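Local coordinates for putative glutathione-regulated potassium-efflux system protein KefB (Vibrio parahaemolyticus RIMD 2210633, PDB 3C85) that probably works as a monovalent cation:proton antiporter in potassium efflux, its TrkA-N domain, the part given here, binding AMP, at residues A40-T52 against I65-H79. Residues are numbered along the deposited sequence; the frame is centred on the assembly and turned at random.
Sequences AQVLILGMGRIGT and ISLGIEIREEAAQQH
Selenomethionine Met47 lies between Glu70, Gly68 and His79, just past the paired strands 42-45 and 66-70. Its CB is 3.5 Å from His79 NE2 and also touches Glu70 OE1. CG packs on Gly68 CA at 3.8 Å. Gly68 has no side chain, so CG lies directly against its backbone. SE also touches this CA. Bends at chi2 (-70°) and chi3 (-63°) then turn CE back over one face of the His79 ring, a CH-pi contact 4.1 Å from the centroid. The backbone of Met47 is gripped too. Its N donates to Glu70 OE1 (2.7 Å), and its O takes a nearly straight bond from His79 NE2 (2.9 Å), in the ring plane and on a carbonyl lone pair. Arg72 holds the Glu70 carboxylate side-on, with NE on OE2 (2.7 Å) and NH2 on OE1, both from above the carboxylate plane. The Arg72 backbone N also binds OE2. Alternating backbone bonds join the parallel strands, from Ile65 O, which takes both Gln41 N and Val42 N, to Gly46 N on Ile69 O. Leu45 CD2 lies beside Ile69 CG1 at 3.6 Å. This is the first beta-alpha-beta unit of a Rossmann-type fold, and Gly46, Gly48 and Gly51 fit its GxGxxG pattern. Glu70 and Arg72 are AMP-binding residues, though this chain holds no AMP. The shared carboxylate therefore ties the glycine-rich turn to the nucleotide site, and the salt-bridged Arg72 guanidinium probably stabilises the negative charge of Glu70.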
# COMPACT_ATOMS: atom_id res chain seq x y z
N ALA A 40 -16.57 -19.50 1.68
CA ALA A 40 -15.44 -18.54 1.74
C ALA A 40 -14.12 -19.28 1.88
O ALA A 40 -13.99 -20.19 2.71
CB ALA A 40 -15.63 -17.54 2.90
N GLN A 41 -13.14 -18.91 1.05
CA GLN A 41 -11.83 -19.51 1.08
C GLN A 41 -10.82 -18.56 1.73
O GLN A 41 -9.72 -18.98 2.12
CB GLN A 41 -11.39 -19.82 -0.33
CG GLN A 41 -12.22 -20.93 -0.99
CD GLN A 41 -11.76 -21.22 -2.39
OE1 GLN A 41 -12.35 -20.76 -3.38
NE2 GLN A 41 -10.72 -22.00 -2.50
N VAL A 42 -11.20 -17.27 1.85
CA VAL A 42 -10.34 -16.24 2.47
C VAL A 42 -11.16 -15.59 3.57
O VAL A 42 -12.31 -15.24 3.34
CB VAL A 42 -9.88 -15.14 1.44
CG1 VAL A 42 -8.94 -14.12 2.10
CG2 VAL A 42 -9.16 -15.78 0.24
N LEU A 43 -10.60 -15.48 4.77
CA LEU A 43 -11.20 -14.70 5.84
C LEU A 43 -10.38 -13.42 5.94
O LEU A 43 -9.15 -13.49 6.06
CB LEU A 43 -11.10 -15.46 7.14
CG LEU A 43 -11.95 -15.19 8.34
CD1 LEU A 43 -13.46 -15.10 8.02
CD2 LEU A 43 -11.70 -16.40 9.26
N ILE A 44 -11.02 -12.25 5.83
CA ILE A 44 -10.27 -10.98 5.93
C ILE A 44 -10.65 -10.31 7.25
O ILE A 44 -11.76 -9.90 7.45
CB ILE A 44 -10.52 -10.04 4.74
CG1 ILE A 44 -10.18 -10.80 3.43
CG2 ILE A 44 -9.71 -8.72 4.89
CD1 ILE A 44 -10.46 -9.98 2.20
N LEU A 45 -9.74 -10.26 8.19
CA LEU A 45 -10.09 -9.73 9.50
C LEU A 45 -9.78 -8.23 9.51
O LEU A 45 -8.60 -7.84 9.59
CB LEU A 45 -9.29 -10.46 10.56
CG LEU A 45 -9.50 -12.00 10.62
CD1 LEU A 45 -8.62 -12.60 11.72
CD2 LEU A 45 -10.97 -12.28 10.92
N GLY A 46 -10.81 -7.39 9.45
CA GLY A 46 -10.60 -5.93 9.46
C GLY A 46 -10.98 -5.53 8.07
O GLY A 46 -10.37 -6.00 7.12
N MSE A 47 -12.02 -4.69 7.94
CA MSE A 47 -12.43 -4.19 6.63
C MSE A 47 -12.41 -2.66 6.59
O MSE A 47 -13.36 -2.02 6.08
CB MSE A 47 -13.82 -4.75 6.23
CG MSE A 47 -13.79 -6.20 5.93
SE MSE A 47 -12.86 -6.68 4.29
CE MSE A 47 -14.00 -5.75 3.00
N GLY A 48 -11.34 -2.09 7.13
CA GLY A 48 -11.00 -0.66 6.96
C GLY A 48 -10.44 -0.63 5.55
O GLY A 48 -10.67 -1.57 4.80
N ARG A 49 -9.71 0.42 5.20
CA ARG A 49 -9.25 0.62 3.86
C ARG A 49 -8.29 -0.46 3.35
O ARG A 49 -8.37 -0.84 2.24
CB ARG A 49 -8.69 2.03 3.68
CG ARG A 49 -9.75 3.12 3.81
CD ARG A 49 -9.27 4.45 3.33
NE ARG A 49 -9.30 4.49 1.89
CZ ARG A 49 -10.35 4.83 1.18
NH1 ARG A 49 -11.46 5.18 1.78
NH2 ARG A 49 -10.28 4.83 -0.13
N ILE A 50 -7.43 -0.97 4.21
CA ILE A 50 -6.54 -2.06 3.78
C ILE A 50 -7.33 -3.33 3.40
O ILE A 50 -7.20 -3.89 2.27
CB ILE A 50 -5.42 -2.35 4.80
CG1 ILE A 50 -4.53 -1.12 5.00
CG2 ILE A 50 -4.53 -3.53 4.33
CD1 ILE A 50 -3.51 -1.32 6.10
N GLY A 51 -8.14 -3.79 4.35
CA GLY A 51 -8.92 -5.04 4.14
C GLY A 51 -9.84 -4.93 2.94
O GLY A 51 -10.02 -5.89 2.19
N THR A 52 -10.39 -3.74 2.74
CA THR A 52 -11.27 -3.48 1.58
C THR A 52 -10.50 -3.54 0.25
O THR A 52 -10.98 -4.13 -0.71
CB THR A 52 -12.01 -2.16 1.73
OG1 THR A 52 -12.74 -2.15 2.97
CG2 THR A 52 -12.97 -1.97 0.52
N ILE A 65 -14.74 -14.98 -3.16
CA ILE A 65 -14.08 -16.03 -2.37
C ILE A 65 -13.80 -15.61 -0.93
O ILE A 65 -13.25 -16.43 -0.14
CB ILE A 65 -12.76 -16.45 -3.01
CG1 ILE A 65 -11.81 -15.25 -3.17
CG2 ILE A 65 -13.03 -17.10 -4.35
CD1 ILE A 65 -10.31 -15.68 -3.35
N SER A 66 -14.15 -14.36 -0.61
CA SER A 66 -13.77 -13.81 0.70
C SER A 66 -14.94 -13.52 1.62
O SER A 66 -16.03 -13.21 1.15
CB SER A 66 -12.97 -12.50 0.53
OG SER A 66 -11.80 -12.65 -0.26
N LEU A 67 -14.66 -13.58 2.93
CA LEU A 67 -15.57 -13.14 3.99
C LEU A 67 -14.81 -12.14 4.87
O LEU A 67 -13.79 -12.47 5.45
CB LEU A 67 -16.03 -14.33 4.83
CG LEU A 67 -16.90 -13.96 6.04
CD1 LEU A 67 -18.24 -13.29 5.60
CD2 LEU A 67 -17.18 -15.22 6.92
N GLY A 68 -15.33 -10.91 4.98
CA GLY A 68 -14.71 -9.87 5.79
C GLY A 68 -15.36 -9.88 7.15
O GLY A 68 -16.55 -10.14 7.26
N ILE A 69 -14.55 -9.66 8.19
CA ILE A 69 -15.01 -9.53 9.57
C ILE A 69 -14.64 -8.11 10.00
O ILE A 69 -13.48 -7.68 9.84
CB ILE A 69 -14.31 -10.58 10.51
CG1 ILE A 69 -14.42 -12.01 9.93
CG2 ILE A 69 -14.79 -10.40 11.98
CD1 ILE A 69 -15.81 -12.51 9.61
N GLU A 70 -15.61 -7.37 10.53
CA GLU A 70 -15.45 -5.95 10.81
C GLU A 70 -16.13 -5.55 12.14
O GLU A 70 -17.31 -5.86 12.36
CB GLU A 70 -16.03 -5.17 9.62
CG GLU A 70 -16.09 -3.64 9.79
CD GLU A 70 -14.78 -3.04 10.22
OE1 GLU A 70 -13.78 -3.28 9.51
OE2 GLU A 70 -14.74 -2.36 11.27
N ILE A 71 -15.39 -4.93 13.05
CA ILE A 71 -15.93 -4.59 14.37
C ILE A 71 -17.00 -3.49 14.34
O ILE A 71 -17.92 -3.46 15.18
CB ILE A 71 -14.82 -4.25 15.39
CG1 ILE A 71 -15.32 -4.52 16.82
CG2 ILE A 71 -14.25 -2.83 15.14
CD1 ILE A 71 -14.23 -4.43 17.93
N ARG A 72 -16.90 -2.60 13.35
CA ARG A 72 -17.87 -1.49 13.19
C ARG A 72 -19.13 -1.95 12.47
O ARG A 72 -19.11 -2.19 11.25
CB ARG A 72 -17.25 -0.32 12.40
CG ARG A 72 -15.94 0.32 12.96
CD ARG A 72 -15.24 1.17 11.89
NE ARG A 72 -14.64 0.32 10.85
CZ ARG A 72 -14.43 0.68 9.58
NH1 ARG A 72 -14.73 1.90 9.13
NH2 ARG A 72 -13.91 -0.19 8.73
N GLU A 73 -20.22 -2.08 13.22
CA GLU A 73 -21.50 -2.52 12.66
C GLU A 73 -21.96 -1.64 11.49
O GLU A 73 -22.41 -2.17 10.45
CB GLU A 73 -22.57 -2.60 13.77
CG GLU A 73 -22.37 -3.82 14.67
CD GLU A 73 -23.53 -4.10 15.63
OE1 GLU A 73 -24.55 -3.37 15.68
OE2 GLU A 73 -23.39 -5.10 16.36
N GLU A 74 -21.81 -0.32 11.61
CA GLU A 74 -22.26 0.55 10.52
C GLU A 74 -21.37 0.37 9.27
O GLU A 74 -21.87 0.33 8.14
CB GLU A 74 -22.44 2.03 10.95
CG GLU A 74 -21.17 2.89 10.94
CD GLU A 74 -20.77 3.41 9.52
OE1 GLU A 74 -21.67 3.71 8.69
OE2 GLU A 74 -19.55 3.52 9.25
N ALA A 75 -20.05 0.17 9.48
CA ALA A 75 -19.15 -0.10 8.34
C ALA A 75 -19.47 -1.44 7.69
O ALA A 75 -19.37 -1.59 6.46
CB ALA A 75 -17.67 -0.04 8.75
N ALA A 76 -19.82 -2.43 8.52
CA ALA A 76 -20.16 -3.76 7.98
C ALA A 76 -21.44 -3.68 7.14
O ALA A 76 -21.51 -4.24 6.05
CB ALA A 76 -20.27 -4.81 9.09
N GLN A 77 -22.45 -2.98 7.65
CA GLN A 77 -23.69 -2.74 6.89
C GLN A 77 -23.41 -1.98 5.58
O GLN A 77 -23.95 -2.32 4.52
CB GLN A 77 -24.68 -1.95 7.75
CG GLN A 77 -26.11 -1.93 7.23
CD GLN A 77 -26.96 -0.86 7.90
OE1 GLN A 77 -26.43 0.02 8.59
NE2 GLN A 77 -28.27 -0.90 7.67
N GLN A 78 -22.57 -0.95 5.65
CA GLN A 78 -22.22 -0.20 4.43
C GLN A 78 -21.54 -1.14 3.41
O GLN A 78 -21.94 -1.15 2.26
CB GLN A 78 -21.39 1.05 4.77
CG GLN A 78 -20.95 1.88 3.58
CD GLN A 78 -22.10 2.45 2.77
OE1 GLN A 78 -23.15 2.83 3.32
NE2 GLN A 78 -21.91 2.53 1.44
N HIS A 79 -20.58 -1.97 3.85
CA HIS A 79 -20.00 -2.99 2.96
C HIS A 79 -21.04 -3.92 2.33
O HIS A 79 -20.97 -4.21 1.12
CB HIS A 79 -18.97 -3.84 3.70
CG HIS A 79 -17.64 -3.19 3.84
ND1 HIS A 79 -16.92 -2.74 2.76
CD2 HIS A 79 -16.87 -2.97 4.94
CE1 HIS A 79 -15.77 -2.23 3.19
NE2 HIS A 79 -15.71 -2.37 4.50